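PDB 6M7D: nucleoprotein, which packages the viral RNA genome into a helical nucleocapsid, one subunit per six nucleotides, shielding it from nucleases while it serves as template for transcription and replication. Local coordinates for residues Val102-Glu107 and Phe118-Arg123; Ser77-Ala82 and Ala169-Val174. All coordinates share one frame; numbering follows the deposited sequence.

Contact 1 lies in the outlying beta sheet, its centre about 31 Å from the centre of the chain, whereas contact 2 is buried between helices about 15 Å from that centre. Their own centres are about 19 Å apart and they do not touch; along the sequence, the hairpin of contact 1 falls within the chain that runs from one helix of contact 2 to the other. Strand 33-40 relates the two regions: it pairs with 102-107 on the sheet and meets S77 of helix 68-80 through F38. Backbone hydrogen bonds join the strands of contact 1, with apolar side chains predominating on one face, while contact 2 is almost entirely aliphatic packing, with no hydrogen bond across it.

Contact 1 of 2, residues Val102-Glu107 and Phe118-Arg123; sequences VIYNIE and FIVKTR
V120 is the residue on which the close-packed face of this contact turns, because its two methyls meet two different neighbours on the strand 102-107. CG1, held anti to the backbone N (chi1 176°), lies 3.4 Å from CD2 of Y104, and CG2 lies 3.5 Å from CD1 of I106. The other branch of I106, CG2, reaches F118, 3.9 Å from its CD1. Branched aliphatic residues suit these places: they favour extended backbone and offer separate methyls to separate partners. Helix 129-135 covers this face, with L134 and F135 against I106, and F135 also stacks on F118. The two segments are neighbouring strands of an antiparallel beta hairpin within a mixed sheet, and strand 33-40 pairs with the far edge of 102-107. I106 and V120 form a non-hydrogen-bonded pair; E107 and I119 form the adjacent hydrogen-bonded one. There E107 N donates to I119 O over 2.6 Å, while the return bond from I119 N to E107 O is weak. K121 N donates to N105 O, 2.9 Å away. The other face is partly open to solvent at E107 and K121, yet the buried I119 still packs there, its CG2 3.7 Å from CB of E107. The bent chain of E107 crosses that of K121 at about a right angle, with CG of E107 3.8 Å from CD of K121; the charged ends stay apart, E107 OE2 and K121 NZ being separated by 5.8 Å. Long, flexible polar chains fit these two partly exposed positions, and E107 OE1 turns instead to a hydrogen bond with the hydroxyl of S43.

Contact 2 of 2, residues Ser77-Ala82 and Ala169-Val174; sequences SLLAMA and AIIVQV
I171 offers both of its branches to the segment 77-82. With CG1 anti to the carbonyl carbon (chi1 -67°) and the chain extended beyond it, CD1 sits between two partners, 3.6 Å from CB of A82 and 3.4 Å from the carbonyl oxygen of L78, the latter a contact of methyl with backbone. CG2 of I171 takes the other direction and meets CD2 of L79 at 3.8 Å. A beta-branched residue suits this position: its two branches diverge from CB, so one side chain meets L78, L79 and A82, and the single methyl of A82 is small enough to sit against CD1.

The two leucines use different conformers. CB of L78 already points toward 169-174, and with CG anti to the backbone N (chi1 -175°) its CD2 is placed against CG2 of I170, 3.7 Å away, the two chains crossing at about a right angle. L79 has CG beside the backbone N instead, and its CD2 lies against both I171 and V174. The methyls of V174 are divided between the leucines: CG1 faces CD2 of L79, and CG2 faces CD2 of L78, each at 4.1 Å.

No hydrogen bond crosses this interface. Other parts of the chain close the surroundings: A54 and L58 of helix 47-62 pack on L78, L250 of helix 249-261 touches A82 and I171, and F211 borders I170 and V174. This is aliphatic packing between helices in the buried core of a largely helical protein, joining helix 68-80 and the turn after it to helix 163-181 in what by similarity is the globular Ncore of a paramyxovirus nucleoprotein.

Contact 1 of 2, residues Val102-Glu107 and Phe118-Arg123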
loop_
_atom_site.group_PDB
_atom_site.type_symbol
_atom_site.label_atom_id
_atom_site.label_comp_id
_atom_site.label_asym_id
_atom_site.label_seq_id
_atom_site.Cartn_x
_atom_site.Cartn_y
_atom_site.Cartn_z
ATOM N N VAL A 102 24.396 4.263 -3.203
ATOM C CA VAL A 102 25.666 4.106 -3.896
ATOM C C VAL A 102 25.479 2.999 -4.918
ATOM O O VAL A 102 25.372 1.823 -4.562
ATOM C CB VAL A 102 26.809 3.785 -2.928
ATOM C CG1 VAL A 102 28.142 4.088 -3.574
ATOM C CG2 VAL A 102 26.650 4.579 -1.666
ATOM N N ILE A 103 25.437 3.371 -6.189
ATOM C CA ILE A 103 25.110 2.424 -7.246
ATOM C C ILE A 103 26.359 1.647 -7.630
ATOM O O ILE A 103 27.349 2.226 -8.088
ATOM C CB ILE A 103 24.510 3.142 -8.460
ATOM C CG1 ILE A 103 23.176 3.778 -8.077
ATOM C CG2 ILE A 103 24.328 2.175 -9.600
ATOM C CD1 ILE A 103 22.597 4.639 -9.149
ATOM N N TYR A 104 26.314 0.337 -7.436
ATOM C CA TYR A 104 27.349 -0.575 -7.887
ATOM C C TYR A 104 26.842 -1.315 -9.115
ATOM O O TYR A 104 25.637 -1.489 -9.295
ATOM C CB TYR A 104 27.717 -1.582 -6.797
ATOM C CG TYR A 104 28.491 -1.024 -5.621
ATOM C CD1 TYR A 104 28.462 0.324 -5.313
ATOM C CD2 TYR A 104 29.253 -1.857 -4.818
ATOM C CE1 TYR A 104 29.167 0.824 -4.243
ATOM C CE2 TYR A 104 29.962 -1.365 -3.747
ATOM C CZ TYR A 104 29.916 -0.023 -3.464
ATOM O OH TYR A 104 30.621 0.475 -2.396
ATOM N N ASN A 105 27.763 -1.746 -9.964
ATOM C CA ASN A 105 27.413 -2.451 -11.188
ATOM C C ASN A 105 27.827 -3.907 -11.077
ATOM O O ASN A 105 28.981 -4.204 -10.761
ATOM C CB ASN A 105 28.073 -1.808 -12.405
ATOM C CG ASN A 105 27.443 -0.489 -12.773
ATOM O OD1 ASN A 105 27.685 0.530 -12.130
ATOM N ND2 ASN A 105 26.626 -0.497 -13.815
ATOM N N ILE A 106 26.884 -4.806 -11.328
ATOM C CA ILE A 106 27.182 -6.225 -11.463
ATOM C C ILE A 106 27.600 -6.458 -12.906
ATOM O O ILE A 106 26.821 -6.229 -13.833
ATOM C CB ILE A 106 25.984 -7.102 -11.096
ATOM C CG1 ILE A 106 25.360 -6.647 -9.781
ATOM C CG2 ILE A 106 26.416 -8.547 -11.011
ATOM C CD1 ILE A 106 26.276 -6.791 -8.626
ATOM N N GLU A 107 28.849 -6.899 -13.082
ATOM C CA GLU A 107 29.429 -7.152 -14.428
ATOM C C GLU A 107 29.767 -8.638 -14.561
ATOM O O GLU A 107 30.382 -9.189 -13.628
ATOM C CB GLU A 107 30.691 -6.310 -14.615
ATOM C CG GLU A 107 30.438 -4.814 -14.561
ATOM C CD GLU A 107 29.620 -4.271 -15.719
ATOM O OE1 GLU A 107 29.207 -5.074 -16.578
ATOM O OE2 GLU A 107 29.400 -3.045 -15.760
ATOM N N PHE A 118 30.654 -13.440 -11.993
ATOM C CA PHE A 118 30.183 -12.054 -11.737
ATOM C C PHE A 118 31.292 -11.245 -11.062
ATOM O O PHE A 118 32.204 -11.841 -10.456
ATOM C CB PHE A 118 28.911 -12.050 -10.884
ATOM C CG PHE A 118 27.694 -12.641 -11.548
ATOM C CD1 PHE A 118 27.110 -12.022 -12.640
ATOM C CD2 PHE A 118 27.124 -13.811 -11.073
ATOM C CE1 PHE A 118 25.989 -12.564 -13.248
ATOM C CE2 PHE A 118 26.003 -14.352 -11.681
ATOM C CZ PHE A 118 25.437 -13.727 -12.767
ATOM N N ILE A 119 31.216 -9.920 -11.197
ATOM C CA ILE A 119 32.166 -9.001 -10.588
ATOM C C ILE A 119 31.468 -7.662 -10.401
ATOM O O ILE A 119 30.724 -7.215 -11.280
ATOM C CB ILE A 119 33.444 -8.854 -11.441
ATOM C CG1 ILE A 119 34.458 -7.920 -10.774
ATOM C CG2 ILE A 119 33.111 -8.403 -12.852
ATOM C CD1 ILE A 119 34.744 -8.249 -9.330
ATOM N N VAL A 120 31.650 -7.065 -9.220
ATOM C CA VAL A 120 31.016 -5.748 -8.919
ATOM C C VAL A 120 32.061 -4.667 -9.202
ATOM O O VAL A 120 33.081 -4.633 -8.491
ATOM C CB VAL A 120 30.520 -5.681 -7.462
ATOM C CG1 VAL A 120 29.965 -4.308 -7.117
ATOM C CG2 VAL A 120 29.498 -6.766 -7.163
ATOM N N LYS A 121 31.809 -3.830 -10.210
ATOM C CA LYS A 121 32.782 -2.773 -10.581
ATOM C C LYS A 121 32.082 -1.416 -10.693
ATOM O O LYS A 121 31.058 -1.337 -11.397
ATOM C CB LYS A 121 33.421 -3.122 -11.928
ATOM C CG LYS A 121 33.904 -4.559 -12.068
ATOM C CD LYS A 121 34.068 -4.993 -13.508
ATOM C CE LYS A 121 34.897 -4.027 -14.327
ATOM N NZ LYS A 121 34.985 -4.448 -15.745
ATOM N N THR A 122 32.634 -0.388 -10.042
ATOM C CA THR A 122 32.085 0.986 -10.178
ATOM C C THR A 122 33.020 1.725 -11.139
ATOM O O THR A 122 34.177 1.977 -10.752
ATOM C CB THR A 122 31.966 1.683 -8.817
ATOM O OG1 THR A 122 31.050 0.933 -8.018
ATOM C CG2 THR A 122 31.492 3.114 -8.928
ATOM N N ARG A 123 32.530 2.040 -12.342
ATOM C CA ARG A 123 33.357 2.688 -13.395
ATOM C C ARG A 123 34.594 1.813 -13.635
ATOM O O ARG A 123 34.422 0.590 -13.806
ATOM C CB ARG A 123 33.678 4.151 -13.063
ATOM C CG ARG A 123 33.940 5.015 -14.289
ATOM C CD ARG A 123 33.976 6.503 -13.997
ATOM N NE ARG A 123 34.011 7.287 -15.223
ATOM C CZ ARG A 123 34.007 8.614 -15.275
ATOM N NH1 ARG A 123 34.041 9.231 -16.443
ATOM N NH2 ARG A 123 33.970 9.320 -14.158
#

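Contact 2 of 2, residues Ser77-Ala82 and Ala169-Val174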
loop_
_atom_site.group_PDB
_atom_site.type_symbol
_atom_site.label_atom_id
_atom_site.label_comp_id
_atom_site.label_asym_id
_atom_site.label_seq_id
_atom_site.Cartn_x
_atom_site.Cartn_y
_atom_site.Cartn_z
ATOM N N SER A 77 17.573 -2.631 -5.342
ATOM C CA SER A 77 18.247 -3.263 -6.469
ATOM C C SER A 77 17.288 -4.150 -7.244
ATOM O O SER A 77 17.239 -4.113 -8.479
ATOM C CB SER A 77 19.426 -4.085 -5.958
ATOM O OG SER A 77 20.474 -3.256 -5.515
ATOM N N LEU A 78 16.529 -4.971 -6.524
ATOM C CA LEU A 78 15.570 -5.857 -7.166
ATOM C C LEU A 78 14.535 -5.070 -7.956
ATOM O O LEU A 78 14.232 -5.410 -9.104
ATOM C CB LEU A 78 14.899 -6.728 -6.112
ATOM C CG LEU A 78 13.940 -7.796 -6.611
ATOM C CD1 LEU A 78 14.613 -8.640 -7.660
ATOM C CD2 LEU A 78 13.508 -8.642 -5.445
ATOM N N LEU A 79 13.990 -4.012 -7.365
ATOM C CA LEU A 79 12.990 -3.222 -8.069
ATOM C C LEU A 79 13.590 -2.456 -9.238
ATOM O O LEU A 79 12.883 -2.154 -10.203
ATOM C CB LEU A 79 12.301 -2.259 -7.109
ATOM C CG LEU A 79 11.678 -2.857 -5.853
ATOM C CD1 LEU A 79 11.659 -1.827 -4.755
ATOM C CD2 LEU A 79 10.292 -3.367 -6.127
ATOM N N ALA A 80 14.878 -2.124 -9.172
ATOM C CA ALA A 80 15.535 -1.457 -10.285
ATOM C C ALA A 80 15.884 -2.414 -11.412
ATOM O O ALA A 80 16.086 -1.967 -12.542
ATOM C CB ALA A 80 16.797 -0.748 -9.802
ATOM N N MET A 81 15.970 -3.713 -11.122
ATOM C CA MET A 81 16.203 -4.697 -12.173
ATOM C C MET A 81 15.133 -4.668 -13.254
ATOM O O MET A 81 15.374 -5.151 -14.362
ATOM C CB MET A 81 16.263 -6.100 -11.586
ATOM C CG MET A 81 17.494 -6.378 -10.793
ATOM S SD MET A 81 17.601 -8.108 -10.362
ATOM C CE MET A 81 18.070 -8.792 -11.937
ATOM N N ALA A 82 13.956 -4.125 -12.954
ATOM C CA ALA A 82 12.858 -4.085 -13.905
ATOM C C ALA A 82 13.080 -3.089 -15.029
ATOM O O ALA A 82 12.300 -3.079 -15.983
ATOM C CB ALA A 82 11.565 -3.739 -13.176
ATOM N N ALA A 169 7.079 -11.451 -11.734
ATOM C CA ALA A 169 6.512 -12.198 -10.617
ATOM C C ALA A 169 7.144 -11.768 -9.302
ATOM O O ALA A 169 6.443 -11.403 -8.348
ATOM C CB ALA A 169 6.702 -13.696 -10.837
ATOM N N ILE A 170 8.476 -11.769 -9.249
ATOM C CA ILE A 170 9.173 -11.441 -8.004
ATOM C C ILE A 170 8.861 -10.011 -7.566
ATOM O O ILE A 170 8.538 -9.746 -6.399
ATOM C CB ILE A 170 10.686 -11.663 -8.166
ATOM C CG1 ILE A 170 10.969 -13.108 -8.564
ATOM C CG2 ILE A 170 11.412 -11.325 -6.889
ATOM C CD1 ILE A 170 12.420 -13.380 -8.847
ATOM N N ILE A 171 8.946 -9.066 -8.498
ATOM C CA ILE A 171 8.776 -7.662 -8.147
ATOM C C ILE A 171 7.331 -7.369 -7.768
ATOM O O ILE A 171 7.062 -6.631 -6.811
ATOM C CB ILE A 171 9.268 -6.782 -9.305
ATOM C CG1 ILE A 171 10.778 -6.938 -9.448
ATOM C CG2 ILE A 171 8.899 -5.339 -9.079
ATOM C CD1 ILE A 171 11.345 -6.246 -10.628
ATOM N N VAL A 172 6.381 -7.943 -8.504
ATOM C CA VAL A 172 4.974 -7.815 -8.164
ATOM C C VAL A 172 4.721 -8.328 -6.762
ATOM O O VAL A 172 3.918 -7.763 -6.018
ATOM C CB VAL A 172 4.118 -8.557 -9.206
ATOM C CG1 VAL A 172 2.811 -9.028 -8.614
ATOM C CG2 VAL A 172 3.852 -7.656 -10.359
ATOM N N GLN A 173 5.410 -9.398 -6.370
ATOM C CA GLN A 173 5.198 -9.917 -5.028
ATOM C C GLN A 173 5.790 -9.005 -3.968
ATOM O O GLN A 173 5.231 -8.884 -2.875
ATOM C CB GLN A 173 5.777 -11.314 -4.924
ATOM C CG GLN A 173 4.998 -12.327 -5.682
ATOM C CD GLN A 173 5.509 -13.704 -5.448
ATOM O OE1 GLN A 173 5.016 -14.415 -4.587
ATOM N NE2 GLN A 173 6.514 -14.092 -6.207
ATOM N N VAL A 174 6.912 -8.356 -4.263
ATOM C CA VAL A 174 7.436 -7.355 -3.333
ATOM C C VAL A 174 6.419 -6.235 -3.133
ATOM O O VAL A 174 6.160 -5.783 -2.007
ATOM C CB VAL A 174 8.787 -6.823 -3.838
ATOM C CG1 VAL A 174 9.291 -5.711 -2.947
ATOM C CG2 VAL A 174 9.796 -7.944 -3.906
#